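Local coordinates for regulatory protein PcrH (Pseudomonas aeruginosa, PDB 2XCB) that probably acts as a type III secretion chaperone, holding the chaperone-binding region of the translocator protein PopD in a cleft of its helical-repeat fold, at residues S14-T17 with L18-Y22; N27-A31 with G32-D36; P89-A92 with A93-H96. All coordinates share one frame; numbering follows the deposited sequence.

Contact 1 of 3, residues S14-T17 with L18-Y22; sequences SEDT and LEQLY
Gln20 lies one turn on from Asp16, and its side chain reaches back toward the start of the helix. Its CB sits near the carbonyl of Thr17, at 3.7 Å from Thr17 O; CG passes Asp16 O at 3.5 Å. With CG beside the backbone N (chi1 -66°) and the chain extended beyond it, the amide ends next to the Asp16 carboxylate, the two planes 76° apart. Gln20 NE2 comes within 2.6 Å of Asp16 OD2, but the angle is poor for a hydrogen bond. Both atoms bond instead to Gln28 of the second subunit. On another side of the helix a water donates to Glu19 OE1 at 2.6 Å; its link to Glu15 OE2 is long and doubtful, since Glu15 has two conformers. Glu19 also forms a salt bridge with Arg53. The first turn opens at Ser14, whose OG accepts from Thr17 N at 3.3 Å, while Ser14 O takes a nearly straight bond from Leu18 N (3.0 Å, 177°). Ser14 OG and Thr17 OG1 each hydrogen-bond to Asp36 of the second subunit. This is a serine N-cap on the first turn of helix 15-30, built into the subunit interface.

Contact 2 of 3, residues N27-A31 with G32-D36; sequences NQYQA and GKWDD
Chi1 of -176° puts the Tyr29 ring anti to its backbone N, while the Trp34 side chain leaves beside its own N (chi1 -56°), and the two rings meet across the turn. Tyr29 CD1 is 3.8 Å from Trp34 CD1, with the ring planes inclined at 50°, an oblique pair. Gly32 O lies above one face of the indole, offset toward its rim. On the other flank Gln28 bends at its second torsion, and in the conformer described Gln28 NE2 lies 3.3 Å from Lys33 CD, a doubtful detail because Lys33 has a second. The salt bridge from Lys33 NZ to Asp16 of the second subunit carries the same caution; Gln28 NE2 itself makes a weak hydrogen bond to Thr17 of that subunit.

Beneath these side chains the helix ends in a Schellman motif. Lys33 N donates to Gln28 O at 2.9 Å, and Gly32 N donates to Tyr29 O at 2.9 Å, approaching from above the carbonyl plane. Gly32 has the positive phi expected of the C-prime residue, and Lys33 then centres an inverse gamma turn that leads into helix 34-47.

Because main-chain bonds close the helix end, side chains are left for other work: Tyr29 OH hydrogen-bonds to the peptide backbone while its ring packs on helix 52-64, and Lys33 and Asp36 meet the second subunit, consistent with one turn serving binding and dimer contact.

Contact 3 of 3, residues P89-A92 with A93-H96; sequences PFHA and AECH
His91 and Glu94 lie side by side, three residues apart on helix 87-98, and point the same way. His91 ND1 donates to Glu94 OE2 at 2.9 Å in an almost straight bond (170°). The acceptor sits close to the imidazole plane, at the edge of the ring. The ring and carboxylate planes are 61° apart, and ND1 meets OE2 from above the carboxylate plane. Glu94 gets there with CG beside the backbone N and the chain extended beyond it, carrying the carboxylate back along the helix.

Phe90 comes at the other carboxylate oxygen obliquely: Phe90 CE2 is 3.5 Å from Glu94 OE1, the ring and carboxylate planes 51° apart. Phe90 also touches its neighbour, with Phe90 CD2 over one face of the imidazole toward its rim and His91 CE1 at the edge of the phenyl ring. Further along, His96 CD2 approaches Ala92 O at 3.1 Å, and that same oxygen accepts the helical bond from His96 N at 2.8 Å.

Beyond the segments, Gln63 donates to Glu94 OE2, and His91 NE2 hydrogen-bonds to an acidic side chain of the bound peptide. With ND1 as the donor to Glu94, an imidazole set between two acidic partners would probably tend toward the protonated form. The Glu94 carboxylate, itself held by Gln63, probably helps to hold the imidazole in place for the peptide.

In the fold
Contacts 1 and 2 both use helix 15-30, one at its N-cap and the other at its C-terminal end, their centres about 18 Å apart. Contact 3 lies within helix 87-98, nearer the middle of the chain, on the opposite side of the chain's centre from contact 1. Contacts 1 and 2 each include exposed residues, whereas every touching residue of contact 3 is buried or partly exposed. In 14-22 and 27-36 polar and charged groups, with some packing on Leu24, meet the second subunit, while 89-96 joins one polar pair to packing among helices 52-64, 68-81, 102-117 and 123-140. The bound peptide lies near all three, meeting Glu19 and Tyr22, Tyr29, and His91 in turn.

Contact 1 of 3, residues S14-T17 with L18-Y22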
ATOM      1  N   SER A  14      -6.359  -5.370  -8.385  1.00 35.44           N
ATOM      2  CA  SER A  14      -7.812  -5.280  -8.500  1.00 35.21           C
ATOM      3  C   SER A  14      -8.289  -4.018  -7.792  1.00 35.41           C
ATOM      4  O   SER A  14      -7.559  -3.448  -6.988  1.00 33.91           O
ATOM      5  CB  SER A  14      -8.486  -6.465  -7.816  1.00 35.16           C
ATOM      6  OG  SER A  14      -8.162  -6.458  -6.430  1.00 30.37           O
ATOM      7  N   GLU A  15      -9.530  -3.631  -8.083  1.00 36.16           N
ATOM      8  CA  GLU A  15     -10.170  -2.477  -7.450  0.50 36.24           C
ATOM      9  C   GLU A  15     -10.238  -2.693  -5.959  1.00 35.34           C
ATOM     10  O   GLU A  15     -10.016  -1.774  -5.165  1.00 35.33           O
ATOM     11  CB  GLU A  15     -11.588  -2.224  -7.994  0.50 36.60           C
ATOM     12  CG  GLU A  15     -12.168  -0.853  -7.513  0.50 39.84           C
ATOM     13  CD  GLU A  15     -13.668  -0.656  -7.758  0.50 42.62           C
ATOM     14  OE1 GLU A  15     -14.321  -1.581  -8.290  0.50 43.09           O
ATOM     15  OE2 GLU A  15     -14.186   0.438  -7.418  0.50 42.67           O
ATOM     16  N   ASP A  16     -10.534  -3.932  -5.552  1.00 34.87           N
ATOM     17  CA  ASP A  16     -10.714  -4.187  -4.124  1.00 33.47           C
ATOM     18  C   ASP A  16      -9.430  -4.001  -3.333  1.00 31.58           C
ATOM     19  O   ASP A  16      -9.477  -3.509  -2.200  1.00 30.24           O
ATOM     20  CB  ASP A  16     -11.305  -5.565  -3.842  1.00 35.45           C
ATOM     21  CG  ASP A  16     -11.340  -5.871  -2.371  1.00 37.29           C
ATOM     22  OD1 ASP A  16     -12.300  -5.443  -1.699  1.00 46.06           O
ATOM     23  OD2 ASP A  16     -10.391  -6.529  -1.864  1.00 43.97           O
ATOM     24  N   THR A  17      -8.290  -4.376  -3.937  1.00 31.55           N
ATOM     25  CA  THR A  17      -6.961  -4.091  -3.332  1.00 30.30           C
ATOM     26  C   THR A  17      -6.631  -2.598  -3.358  1.00 29.34           C
ATOM     27  O   THR A  17      -6.170  -2.072  -2.349  1.00 27.47           O
ATOM     28  CB  THR A  17      -5.779  -4.885  -3.978  1.00 30.42           C
ATOM     29  OG1 THR A  17      -6.017  -6.275  -3.784  1.00 30.85           O
ATOM     30  CG2 THR A  17      -4.413  -4.555  -3.281  1.00 26.85           C
ATOM     31  N   LEU A  18      -6.859  -1.925  -4.495  1.00 28.29           N
ATOM     32  CA  LEU A  18      -6.797  -0.427  -4.493  1.00 27.64           C
ATOM     33  C   LEU A  18      -7.605   0.254  -3.398  1.00 26.62           C
ATOM     34  O   LEU A  18      -7.134   1.164  -2.734  1.00 25.94           O
ATOM     35  CB  LEU A  18      -7.187   0.151  -5.847  1.00 28.76           C
ATOM     36  CG  LEU A  18      -6.214  -0.286  -6.919  1.00 30.52           C
ATOM     37  CD1 LEU A  18      -6.739   0.015  -8.282  1.00 33.96           C
ATOM     38  CD2 LEU A  18      -4.867   0.342  -6.686  1.00 29.91           C
ATOM     39  N   GLU A  19      -8.828  -0.213  -3.174  1.00 28.21           N
ATOM     40  CA  GLU A  19      -9.670   0.309  -2.121  1.00 28.89           C
ATOM     41  C   GLU A  19      -9.047   0.143  -0.746  1.00 29.44           C
ATOM     42  O   GLU A  19      -9.071   1.061   0.089  1.00 29.73           O
ATOM     43  CB  GLU A  19     -11.040  -0.350  -2.173  1.00 29.75           C
ATOM     44  CG  GLU A  19     -12.143   0.450  -1.478  1.00 35.28           C
ATOM     45  CD  GLU A  19     -12.050   2.002  -1.689  1.00 37.37           C
ATOM     46  OE1 GLU A  19     -12.004   2.442  -2.874  1.00 32.86           O
ATOM     47  OE2 GLU A  19     -12.004   2.731  -0.635  1.00 39.70           O
ATOM     48  N   GLN A  20      -8.461  -1.016  -0.494  1.00 28.35           N
ATOM     49  CA  GLN A  20      -7.772  -1.207   0.777  1.00 27.11           C
ATOM     50  C   GLN A  20      -6.501  -0.376   0.902  1.00 24.98           C
ATOM     51  O   GLN A  20      -6.130   0.106   2.007  1.00 24.22           O
ATOM     52  CB  GLN A  20      -7.481  -2.703   1.000  1.00 29.11           C
ATOM     53  CG  GLN A  20      -8.751  -3.539   1.182  1.00 33.92           C
ATOM     54  CD  GLN A  20      -8.454  -5.048   1.110  1.00 42.07           C
ATOM     55  OE1 GLN A  20      -7.458  -5.501   1.656  1.00 45.81           O
ATOM     56  NE2 GLN A  20      -9.308  -5.814   0.415  1.00 44.12           N
ATOM     57  N   LEU A  21      -5.843  -0.156  -0.220  1.00 23.38           N
ATOM     58  CA  LEU A  21      -4.666   0.695  -0.209  1.00 23.47           C
ATOM     59  C   LEU A  21      -5.039   2.174  -0.004  1.00 23.61           C
ATOM     60  O   LEU A  21      -4.329   2.906   0.686  1.00 22.89           O
ATOM     61  CB  LEU A  21      -4.015   0.525  -1.545  1.00 25.11           C
ATOM     62  CG  LEU A  21      -2.528   0.363  -1.682  1.00 29.94           C
ATOM     63  CD1 LEU A  21      -1.957  -0.310  -0.423  1.00 28.56           C
ATOM     64  CD2 LEU A  21      -2.268  -0.445  -2.959  1.00 28.04           C
ATOM     65  N   TYR A  22      -6.156   2.606  -0.603  1.00 22.70           N
ATOM     66  CA  TYR A  22      -6.672   3.932  -0.299  1.00 22.13           C
ATOM     67  C   TYR A  22      -7.012   4.082   1.160  1.00 24.66           C
ATOM     68  O   TYR A  22      -6.627   5.087   1.783  1.00 25.24           O
ATOM     69  CB  TYR A  22      -7.821   4.332  -1.235  1.00 21.58           C
ATOM     70  CG  TYR A  22      -8.498   5.642  -0.791  1.00 22.24           C
ATOM     71  CD1 TYR A  22      -7.936   6.864  -1.109  1.00 21.89           C
ATOM     72  CD2 TYR A  22      -9.643   5.636   0.040  1.00 23.21           C
ATOM     73  CE1 TYR A  22      -8.524   8.059  -0.711  1.00 21.32           C
ATOM     74  CE2 TYR A  22     -10.233   6.867   0.480  1.00 22.82           C
ATOM     75  CZ  TYR A  22      -9.656   8.029   0.120  1.00 25.29           C
ATOM     76  OH  TYR A  22     -10.218   9.196   0.510  1.00 26.59           O
TER
HETATM   77  O   HOH W   1     -12.983   0.563  -4.400  1.00 96.53           O

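Contact 2 of 3, residues N27-A31 with G32-D36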
ATOM      1  N   ASN A  27      -5.797   6.335   6.404  1.00 32.46           N
ATOM      2  CA  ASN A  27      -5.605   6.142   7.839  1.00 33.88           C
ATOM      3  C   ASN A  27      -4.313   6.763   8.325  1.00 32.68           C
ATOM      4  O   ASN A  27      -4.303   7.434   9.370  1.00 32.85           O
ATOM      5  CB  ASN A  27      -5.774   4.657   8.263  1.00 34.29           C
ATOM      6  CG  ASN A  27      -7.221   4.197   8.188  1.00 35.16           C
ATOM      7  OD1 ASN A  27      -8.154   4.986   8.327  1.00 37.60           O
ATOM      8  ND2 ASN A  27      -7.412   2.920   7.917  1.00 39.37           N
ATOM      9  N   GLN A  28      -3.260   6.607   7.541  1.00 31.44           N
ATOM     10  CA  GLN A  28      -1.994   7.270   7.831  1.00 32.56           C
ATOM     11  C   GLN A  28      -2.146   8.809   7.846  1.00 32.70           C
ATOM     12  O   GLN A  28      -1.587   9.502   8.740  1.00 32.51           O
ATOM     13  CB  GLN A  28      -0.899   6.813   6.877  1.00 32.67           C
ATOM     14  CG  GLN A  28      -0.611   5.305   6.982  1.00 34.10           C
ATOM     15  CD  GLN A  28      -0.370   4.850   8.417  1.00 36.79           C
ATOM     16  OE1 GLN A  28      -1.296   4.555   9.164  1.00 42.49           O
ATOM     17  NE2 GLN A  28       0.876   4.782   8.792  1.00 38.01           N
ATOM     18  N   TYR A  29      -2.932   9.323   6.883  1.00 31.16           N
ATOM     19  CA  TYR A  29      -3.303  10.741   6.886  1.00 29.27           C
ATOM     20  C   TYR A  29      -4.007  11.172   8.167  1.00 29.45           C
ATOM     21  O   TYR A  29      -3.591  12.163   8.760  1.00 26.24           O
ATOM     22  CB  TYR A  29      -4.159  11.113   5.650  1.00 29.32           C
ATOM     23  CG  TYR A  29      -4.467  12.597   5.588  1.00 25.64           C
ATOM     24  CD1 TYR A  29      -3.495  13.523   5.169  1.00 23.94           C
ATOM     25  CD2 TYR A  29      -5.697  13.076   5.982  1.00 29.53           C
ATOM     26  CE1 TYR A  29      -3.789  14.910   5.154  1.00 23.65           C
ATOM     27  CE2 TYR A  29      -6.002  14.421   5.947  1.00 28.06           C
ATOM     28  CZ  TYR A  29      -5.065  15.325   5.500  1.00 30.59           C
ATOM     29  OH  TYR A  29      -5.378  16.663   5.537  1.00 31.14           O
ATOM     30  N   GLN A  30      -5.064  10.445   8.585  1.00 29.03           N
ATOM     31  CA  GLN A  30      -5.770  10.753   9.826  1.00 33.12           C
ATOM     32  C   GLN A  30      -4.821  10.752  11.072  1.00 33.78           C
ATOM     33  O   GLN A  30      -5.076  11.434  12.037  1.00 35.68           O
ATOM     34  CB  GLN A  30      -6.953   9.770  10.093  1.00 33.24           C
ATOM     35  CG  GLN A  30      -8.001   9.653   8.979  1.00 36.74           C
ATOM     36  CD  GLN A  30      -8.725  10.966   8.693  1.00 42.18           C
ATOM     37  OE1 GLN A  30      -9.585  11.391   9.462  1.00 45.73           O
ATOM     38  NE2 GLN A  30      -8.381  11.609   7.591  1.00 39.24           N
ATOM     39  N   ALA A  31      -3.750   9.971  11.048  1.00 33.35           N
ATOM     40  CA  ALA A  31      -2.820   9.886  12.165  1.00 33.22           C
ATOM     41  C   ALA A  31      -1.650  10.896  11.996  1.00 34.03           C
ATOM     42  O   ALA A  31      -0.684  10.866  12.751  1.00 35.21           O
ATOM     43  CB  ALA A  31      -2.289   8.460  12.286  1.00 33.28           C
ATOM     44  N   GLY A  32      -1.710  11.758  10.993  1.00 32.19           N
ATOM     45  CA  GLY A  32      -0.670  12.782  10.856  1.00 31.64           C
ATOM     46  C   GLY A  32       0.635  12.230  10.364  1.00 30.31           C
ATOM     47  O   GLY A  32       1.675  12.933  10.328  1.00 29.31           O
ATOM     48  N   LYS A  33       0.579  11.001   9.871  1.00 30.06           N
ATOM     49  CA  LYS A  33       1.731  10.370   9.274  0.50 30.07           C
ATOM     50  C   LYS A  33       1.823  10.825   7.785  1.00 30.10           C
ATOM     51  O   LYS A  33       1.569  10.009   6.847  1.00 29.18           O
ATOM     52  CB  LYS A  33       1.629   8.835   9.455  0.50 29.82           C
ATOM     53  CG  LYS A  33       1.949   8.308  10.903  0.50 30.23           C
ATOM     54  CD  LYS A  33       2.431   6.827  10.888  0.50 31.32           C
ATOM     55  CE  LYS A  33       2.293   6.128  12.259  0.50 34.65           C
ATOM     56  NZ  LYS A  33       0.904   5.664  12.607  0.50 36.36           N
ATOM     57  N   TRP A  34       2.178  12.082   7.579  1.00 28.63           N
ATOM     58  CA  TRP A  34       2.049  12.666   6.243  1.00 28.77           C
ATOM     59  C   TRP A  34       3.020  12.153   5.180  1.00 28.68           C
ATOM     60  O   TRP A  34       2.671  12.060   3.997  1.00 27.11           O
ATOM     61  CB  TRP A  34       1.982  14.179   6.343  1.00 27.99           C
ATOM     62  CG  TRP A  34       0.868  14.671   7.245  1.00 30.45           C
ATOM     63  CD1 TRP A  34      -0.473  14.260   7.265  1.00 32.36           C
ATOM     64  CD2 TRP A  34       0.989  15.650   8.229  1.00 34.82           C
ATOM     65  NE1 TRP A  34      -1.190  14.965   8.211  1.00 34.06           N
ATOM     66  CE2 TRP A  34      -0.314  15.831   8.821  1.00 36.41           C
ATOM     67  CE3 TRP A  34       2.057  16.412   8.678  1.00 36.54           C
ATOM     68  CZ2 TRP A  34      -0.549  16.726   9.820  1.00 38.64           C
ATOM     69  CZ3 TRP A  34       1.816  17.327   9.668  1.00 43.67           C
ATOM     70  CH2 TRP A  34       0.519  17.479  10.241  1.00 43.11           C
ATOM     71  N   ASP A  35       4.248  11.820   5.591  1.00 29.28           N
ATOM     72  CA  ASP A  35       5.230  11.307   4.626  1.00 30.73           C
ATOM     73  C   ASP A  35       4.858   9.943   4.067  1.00 28.93           C
ATOM     74  O   ASP A  35       5.076   9.655   2.894  1.00 26.44           O
ATOM     75  CB  ASP A  35       6.608  11.211   5.288  1.00 32.51           C
ATOM     76  CG  ASP A  35       7.472  12.353   4.872  1.00 40.21           C
ATOM     77  OD1 ASP A  35       7.824  12.379   3.641  1.00 46.43           O
ATOM     78  OD2 ASP A  35       7.732  13.238   5.741  1.00 43.52           O
ATOM     79  N   ASP A  36       4.331   9.115   4.947  1.00 26.67           N
ATOM     80  CA  ASP A  36       3.917   7.784   4.574  1.00 27.73           C
ATOM     81  C   ASP A  36       2.647   7.852   3.749  1.00 26.45           C
ATOM     82  O   ASP A  36       2.510   7.134   2.767  1.00 25.46           O
ATOM     83  CB  ASP A  36       3.622   6.970   5.814  1.00 26.84           C
ATOM     84  CG  ASP A  36       4.895   6.329   6.412  1.00 28.10           C
ATOM     85  OD1 ASP A  36       6.080   6.551   5.991  1.00 25.15           O
ATOM     86  OD2 ASP A  36       4.664   5.533   7.270  1.00 27.23           O
TER

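Contact 3 of 3, residues P89-A92 with A93-H96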
ATOM      1  N   PRO A  89     -10.355  23.644  -5.398  1.00 16.35           N
ATOM      2  CA  PRO A  89      -9.918  25.078  -5.480  1.00 16.19           C
ATOM      3  C   PRO A  89      -9.812  25.694  -4.093  1.00 15.91           C
ATOM      4  O   PRO A  89      -9.017  26.532  -3.850  1.00 14.78           O
ATOM      5  CB  PRO A  89     -11.084  25.743  -6.259  1.00 15.55           C
ATOM      6  CG  PRO A  89     -12.195  24.737  -6.305  1.00 16.30           C
ATOM      7  CD  PRO A  89     -11.483  23.389  -6.307  1.00 13.90           C
ATOM      8  N   PHE A  90     -10.577  25.176  -3.154  1.00 13.48           N
ATOM      9  CA  PHE A  90     -10.489  25.682  -1.798  1.00 16.18           C
ATOM     10  C   PHE A  90      -9.085  25.428  -1.200  1.00 17.88           C
ATOM     11  O   PHE A  90      -8.404  26.417  -0.780  1.00 18.04           O
ATOM     12  CB  PHE A  90     -11.605  25.046  -0.884  1.00 14.39           C
ATOM     13  CG  PHE A  90     -11.587  25.573   0.561  1.00 20.32           C
ATOM     14  CD1 PHE A  90     -12.220  26.779   0.894  1.00 22.57           C
ATOM     15  CD2 PHE A  90     -10.886  24.867   1.592  1.00 21.55           C
ATOM     16  CE1 PHE A  90     -12.202  27.296   2.226  1.00 19.66           C
ATOM     17  CE2 PHE A  90     -10.812  25.373   2.884  1.00 20.70           C
ATOM     18  CZ  PHE A  90     -11.484  26.630   3.204  1.00 21.68           C
ATOM     19  N   HIS A  91      -8.613  24.156  -1.184  1.00 15.47           N
ATOM     20  CA  HIS A  91      -7.321  23.920  -0.592  1.00 14.55           C
ATOM     21  C   HIS A  91      -6.198  24.488  -1.442  1.00 15.04           C
ATOM     22  O   HIS A  91      -5.181  24.855  -0.890  1.00 14.18           O
ATOM     23  CB  HIS A  91      -7.086  22.445  -0.292  1.00 15.88           C
ATOM     24  CG  HIS A  91      -8.075  21.968   0.764  1.00  8.63           C
ATOM     25  ND1 HIS A  91      -8.094  22.546   2.013  1.00 14.90           N
ATOM     26  CD2 HIS A  91      -9.177  21.181   0.692  1.00 22.23           C
ATOM     27  CE1 HIS A  91      -9.121  22.041   2.726  1.00 14.72           C
ATOM     28  NE2 HIS A  91      -9.791  21.206   1.937  1.00 13.56           N
ATOM     29  N   ALA A  92      -6.415  24.562  -2.747  1.00 16.76           N
ATOM     30  CA  ALA A  92      -5.442  25.229  -3.629  1.00 15.80           C
ATOM     31  C   ALA A  92      -5.308  26.725  -3.218  1.00 17.52           C
ATOM     32  O   ALA A  92      -4.222  27.326  -3.300  1.00 17.41           O
ATOM     33  CB  ALA A  92      -5.883  25.163  -5.074  1.00 16.94           C
ATOM     34  N   ALA A  93      -6.448  27.326  -2.917  1.00 17.32           N
ATOM     35  CA  ALA A  93      -6.451  28.740  -2.515  1.00 18.25           C
ATOM     36  C   ALA A  93      -5.642  28.909  -1.222  1.00 19.75           C
ATOM     37  O   ALA A  93      -4.882  29.858  -1.083  1.00 16.49           O
ATOM     38  CB  ALA A  93      -7.899  29.195  -2.350  1.00 15.95           C
ATOM     39  N   GLU A  94      -5.798  27.976  -0.257  1.00 19.01           N
ATOM     40  CA  GLU A  94      -4.923  28.026   0.927  1.00 19.25           C
ATOM     41  C   GLU A  94      -3.413  27.989   0.640  1.00 20.09           C
ATOM     42  O   GLU A  94      -2.568  28.710   1.297  1.00 18.60           O
ATOM     43  CB  GLU A  94      -5.254  26.895   1.879  1.00 20.83           C
ATOM     44  CG  GLU A  94      -6.653  27.034   2.478  1.00 20.64           C
ATOM     45  CD  GLU A  94      -6.992  25.854   3.344  1.00 29.20           C
ATOM     46  OE1 GLU A  94      -7.741  26.104   4.311  1.00 29.77           O
ATOM     47  OE2 GLU A  94      -6.489  24.702   3.080  1.00 23.59           O
ATOM     48  N   CYS A  95      -3.041  27.131  -0.318  1.00 18.81           N
ATOM     49  CA  CYS A  95      -1.651  27.011  -0.717  1.00 18.35           C
ATOM     50  C   CYS A  95      -1.249  28.324  -1.390  1.00 19.14           C
ATOM     51  O   CYS A  95      -0.158  28.775  -1.125  1.00 20.98           O
ATOM     52  CB  CYS A  95      -1.398  25.838  -1.717  1.00 17.95           C
ATOM     53  SG  CYS A  95      -1.848  24.182  -0.961  1.00 20.28           S
ATOM     54  N   HIS A  96      -2.088  28.899  -2.258  1.00 18.72           N
ATOM     55  CA  HIS A  96      -1.691  30.138  -2.904  1.00 19.00           C
ATOM     56  C   HIS A  96      -1.424  31.229  -1.859  1.00 20.02           C
ATOM     57  O   HIS A  96      -0.509  32.040  -1.980  1.00 20.50           O
ATOM     58  CB  HIS A  96      -2.797  30.615  -3.835  1.00 19.98           C
ATOM     59  CG  HIS A  96      -2.861  29.896  -5.148  1.00 19.99           C
ATOM     60  ND1 HIS A  96      -1.791  29.819  -6.007  1.00 19.29           N
ATOM     61  CD2 HIS A  96      -3.855  29.173  -5.718  1.00 20.48           C
ATOM     62  CE1 HIS A  96      -2.154  29.175  -7.109  1.00 22.24           C
ATOM     63  NE2 HIS A  96      -3.407  28.777  -6.961  1.00 22.51           N
TER